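Local coordinates for protein glycosyl hyrolase, family 3 (Deinococcus radiodurans, PDB 3TEV) that probably hydrolyses O-glycosyl compounds, as a member of glycosyl hydrolase family 3 with a TIM-barrel type domain, at residues Thr224-Tyr229 against Met264-Ile269; His236-Thr239 against Arg243-Thr246. All coordinates share one frame; numbering follows the deposited sequence.

Contact 1 (Thr224-Tyr229 against Met264-Ile269); sequences TAHIVY and MGMQAI
H226 and I269 make a buried CH-pi contact in a TIM-barrel type domain, between the loop after strand 221-224 and the start of helix 267-272, whose preceding loop follows strand 258-261. The two strands are parallel neighbours. The end of a barrel where such loops gather is the one that carries the active site in TIM-barrel enzymes. H226 sits at the centre of an inverse gamma turn. Its CG stands opposite its own carbonyl carbon (chi1 -55°), and the imidazole extends toward the start of helix 267-272. CG1 of I269 lies over the middle of one ring face, 3.6 Å from the centroid and 13° off the normal. Two selenomethionines approach the ring obliquely. SE of M264 comes within 3.7 Å of CE1 of H226, because its chain is bent at chi2 and chi3 and folds back. M266, at the N-cap position of the helix, is more exposed and its contact is looser. The ring is also held through both nitrogens: NE2 hydrogen-bonds the carbonyl O of S263 and ND1 bonds OG1 of T239. These bonds limit rotation of the imidazole. The CD1 atom of I269 adds a contact at 4.0 Å to ND1 of H226.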
# COMPACT_ATOMS: atom_id res chain seq x y z
N THR A 224 -2.12 3.08 -3.85
CA THR A 224 -2.48 4.19 -4.72
C THR A 224 -1.80 5.48 -4.33
O THR A 224 -1.48 5.71 -3.17
CB THR A 224 -3.95 4.52 -4.60
OG1 THR A 224 -4.14 5.11 -3.30
CG2 THR A 224 -4.77 3.29 -4.73
N ALA A 225 -1.71 6.37 -5.29
CA ALA A 225 -1.05 7.65 -5.19
C ALA A 225 -2.06 8.80 -5.03
O ALA A 225 -3.06 8.85 -5.73
CB ALA A 225 -0.30 7.84 -6.52
N HIS A 226 -1.76 9.76 -4.15
CA HIS A 226 -2.54 10.99 -4.04
C HIS A 226 -2.21 11.93 -5.21
O HIS A 226 -1.75 13.04 -5.00
CB HIS A 226 -2.25 11.73 -2.73
CG HIS A 226 -2.44 10.92 -1.49
ND1 HIS A 226 -3.51 10.06 -1.31
CD2 HIS A 226 -1.71 10.86 -0.35
CE1 HIS A 226 -3.41 9.49 -0.12
NE2 HIS A 226 -2.34 9.96 0.49
N ILE A 227 -2.45 11.49 -6.44
CA ILE A 227 -2.10 12.29 -7.61
C ILE A 227 -3.31 12.44 -8.51
O ILE A 227 -4.08 11.50 -8.68
CB ILE A 227 -0.94 11.61 -8.39
CG1 ILE A 227 0.29 11.46 -7.49
CG2 ILE A 227 -0.60 12.39 -9.69
CD1 ILE A 227 1.28 10.41 -8.02
N VAL A 228 -3.47 13.63 -9.08
CA VAL A 228 -4.58 13.90 -9.99
C VAL A 228 -4.08 13.65 -11.42
O VAL A 228 -3.10 14.28 -11.86
CB VAL A 228 -5.13 15.37 -9.83
CG1 VAL A 228 -6.33 15.61 -10.73
CG2 VAL A 228 -5.53 15.66 -8.37
N TYR A 229 -4.73 12.72 -12.13
CA TYR A 229 -4.44 12.48 -13.56
C TYR A 229 -5.56 13.07 -14.42
O TYR A 229 -6.66 12.51 -14.46
CB TYR A 229 -4.30 10.98 -13.85
CG TYR A 229 -3.16 10.38 -13.07
CD1 TYR A 229 -1.95 10.03 -13.68
CD2 TYR A 229 -3.29 10.19 -11.70
CE1 TYR A 229 -0.89 9.51 -12.93
CE2 TYR A 229 -2.26 9.67 -10.95
CZ TYR A 229 -1.07 9.34 -11.55
OH TYR A 229 -0.09 8.81 -10.73
N MSE A 264 -2.67 8.66 4.70
CA MSE A 264 -3.60 9.81 4.67
C MSE A 264 -3.10 11.05 5.43
O MSE A 264 -3.75 12.09 5.42
CB MSE A 264 -5.01 9.42 5.14
CG MSE A 264 -5.62 8.21 4.44
SE MSE A 264 -5.80 8.38 2.49
CE MSE A 264 -7.12 9.81 2.34
N GLY A 265 -1.93 10.91 6.08
CA GLY A 265 -1.28 11.99 6.84
C GLY A 265 -0.32 12.87 6.05
O GLY A 265 0.37 13.72 6.61
N MSE A 266 -0.26 12.68 4.75
CA MSE A 266 0.59 13.49 3.91
C MSE A 266 -0.03 14.86 3.66
O MSE A 266 -1.24 14.99 3.48
CB MSE A 266 0.94 12.76 2.62
CG MSE A 266 1.98 11.67 2.87
SE MSE A 266 2.10 10.40 1.42
CE MSE A 266 2.91 11.56 0.05
N GLN A 267 0.84 15.88 3.67
CA GLN A 267 0.44 17.27 3.79
C GLN A 267 -0.61 17.74 2.77
O GLN A 267 -1.59 18.38 3.15
CB GLN A 267 1.67 18.19 3.74
CG GLN A 267 1.44 19.55 4.37
CD GLN A 267 2.71 20.41 4.45
OE1 GLN A 267 3.67 20.21 3.70
NE2 GLN A 267 2.70 21.38 5.36
N ALA A 268 -0.41 17.43 1.50
CA ALA A 268 -1.32 17.90 0.44
C ALA A 268 -2.75 17.41 0.64
O ALA A 268 -3.70 18.16 0.43
CB ALA A 268 -0.79 17.53 -0.94
N ILE A 269 -2.91 16.15 1.05
CA ILE A 269 -4.24 15.62 1.37
C ILE A 269 -4.79 16.30 2.61
O ILE A 269 -5.93 16.79 2.64
CB ILE A 269 -4.21 14.08 1.58
CG1 ILE A 269 -4.29 13.36 0.23
CG2 ILE A 269 -5.37 13.62 2.50
CD1 ILE A 269 -5.70 13.23 -0.34

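Contact 2 (His236-Thr239 against Arg243-Thr246); sequences HPAT and RILT
A238 packs against I244 and L245 where the loop 236-239 turns back beside the helix it leads into. This is a local loop-to-helix packing in the TIM-barrel type domain, partly apolar and partly side chain on backbone carbonyl. It joins the short 3-10 segment at 238-239 to the first turns of helix 242-252, which has a wider pi-type turn at 243-246. The backbones come nearest at A238 and I244, with CA atoms 6.0 Å apart.

The tight part is buried. I244 reaches over with an extended chain (chi2 179°), which places its CD1 against the loop. That methyl lies 3.9 Å from CA of A238 and 4.0 Å from its CB. CG2 of I244 touches the same A238 methyl at 4.1 Å, so both ends of the branched side chain rest on one small residue. L245 meets backbone rather than side chain. Its CG is 3.3 Å from the carbonyl O of A238, and its CD2 is 3.4 Å from that oxygen. CD1 of L245 also touches the carbonyl O of T239, at 3.7 Å. L245 packs on T224 of strand 221-224 as well, which ties the helix to the barrel wall.

The other side is looser. H236 is partly exposed, and its ring stays clear of the helix. R243 is exposed and does not touch 236-239.

No hydrogen bond crosses between 236-239 and 243-246. I244 N bonds OG of S241 instead. The contact therefore probably rests on shape fit and on burial of the I244 and L245 side chains, in addition to the short chain link between the two segments.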
# COMPACT_ATOMS: atom_id res chain seq x y z
N HIS A 236 -10.35 14.47 -8.87
CA HIS A 236 -10.00 13.79 -7.62
C HIS A 236 -8.62 13.14 -7.72
O HIS A 236 -8.25 12.65 -8.79
CB HIS A 236 -11.04 12.71 -7.28
CG HIS A 236 -12.44 13.23 -7.16
ND1 HIS A 236 -12.85 14.04 -6.13
CD2 HIS A 236 -13.52 13.05 -7.96
CE1 HIS A 236 -14.12 14.35 -6.29
NE2 HIS A 236 -14.56 13.76 -7.40
N PRO A 237 -7.86 13.14 -6.62
CA PRO A 237 -6.65 12.30 -6.61
C PRO A 237 -7.03 10.83 -6.77
O PRO A 237 -8.15 10.43 -6.39
CB PRO A 237 -6.05 12.54 -5.23
CG PRO A 237 -7.18 13.06 -4.39
CD PRO A 237 -8.12 13.78 -5.32
N ALA A 238 -6.12 10.03 -7.32
CA ALA A 238 -6.39 8.60 -7.56
C ALA A 238 -6.98 7.86 -6.35
O ALA A 238 -7.93 7.07 -6.48
CB ALA A 238 -5.16 7.91 -8.06
N THR A 239 -6.44 8.16 -5.17
CA THR A 239 -6.85 7.50 -3.93
C THR A 239 -8.31 7.78 -3.60
O THR A 239 -8.92 7.05 -2.81
CB THR A 239 -5.99 7.99 -2.74
OG1 THR A 239 -6.03 9.42 -2.74
CG2 THR A 239 -4.55 7.62 -2.93
N ARG A 243 -13.49 6.63 -10.53
CA ARG A 243 -13.17 6.35 -11.93
C ARG A 243 -11.87 5.54 -12.05
O ARG A 243 -11.75 4.66 -12.91
CB ARG A 243 -13.09 7.64 -12.77
CG ARG A 243 -14.44 8.36 -12.92
CD ARG A 243 -14.35 9.62 -13.80
NE ARG A 243 -13.86 9.28 -15.14
CZ ARG A 243 -14.22 9.90 -16.27
NH1 ARG A 243 -15.08 10.91 -16.25
NH2 ARG A 243 -13.70 9.49 -17.42
N ILE A 244 -10.90 5.83 -11.17
CA ILE A 244 -9.60 5.19 -11.25
C ILE A 244 -9.58 3.86 -10.51
O ILE A 244 -9.22 2.82 -11.08
CB ILE A 244 -8.47 6.12 -10.76
CG1 ILE A 244 -8.32 7.30 -11.75
CG2 ILE A 244 -7.18 5.31 -10.56
CD1 ILE A 244 -7.26 8.31 -11.40
N LEU A 245 -10.00 3.87 -9.24
CA LEU A 245 -9.94 2.65 -8.46
C LEU A 245 -10.95 1.60 -8.91
O LEU A 245 -10.61 0.41 -8.93
CB LEU A 245 -10.09 2.95 -6.97
CG LEU A 245 -9.12 3.97 -6.38
CD1 LEU A 245 -9.32 4.02 -4.91
CD2 LEU A 245 -7.63 3.68 -6.69
N THR A 246 -12.17 2.02 -9.27
CA THR A 246 -13.21 1.07 -9.68
C THR A 246 -13.30 0.97 -11.20
O THR A 246 -13.17 -0.11 -11.76
CB THR A 246 -14.61 1.39 -9.04
OG1 THR A 246 -14.52 1.28 -7.61
CG2 THR A 246 -15.69 0.40 -9.52

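How the contacts relate
The centres of contacts 1 and 2 lie about 11 Å apart, on the same side of the chain's centre. Along the chain, contact 2 is nested inside the loop that contact 1 closes: 224-229 comes first, then 236-239 and 243-246, then 264-269. Both contacts meet at the end of strand 221-224, beside strand 258-261 in the parallel sheet. The loop after the strand and the following helix 242-252 are thus fastened to the same barrel end. The two contacts also touch directly. A238 N and I227 O are 2.9 Å apart, a probable hydrogen bond. Loop 236-239 lies between H226 and helix 242-252, and links the strand-end loops to the outer helical layer of the same domain.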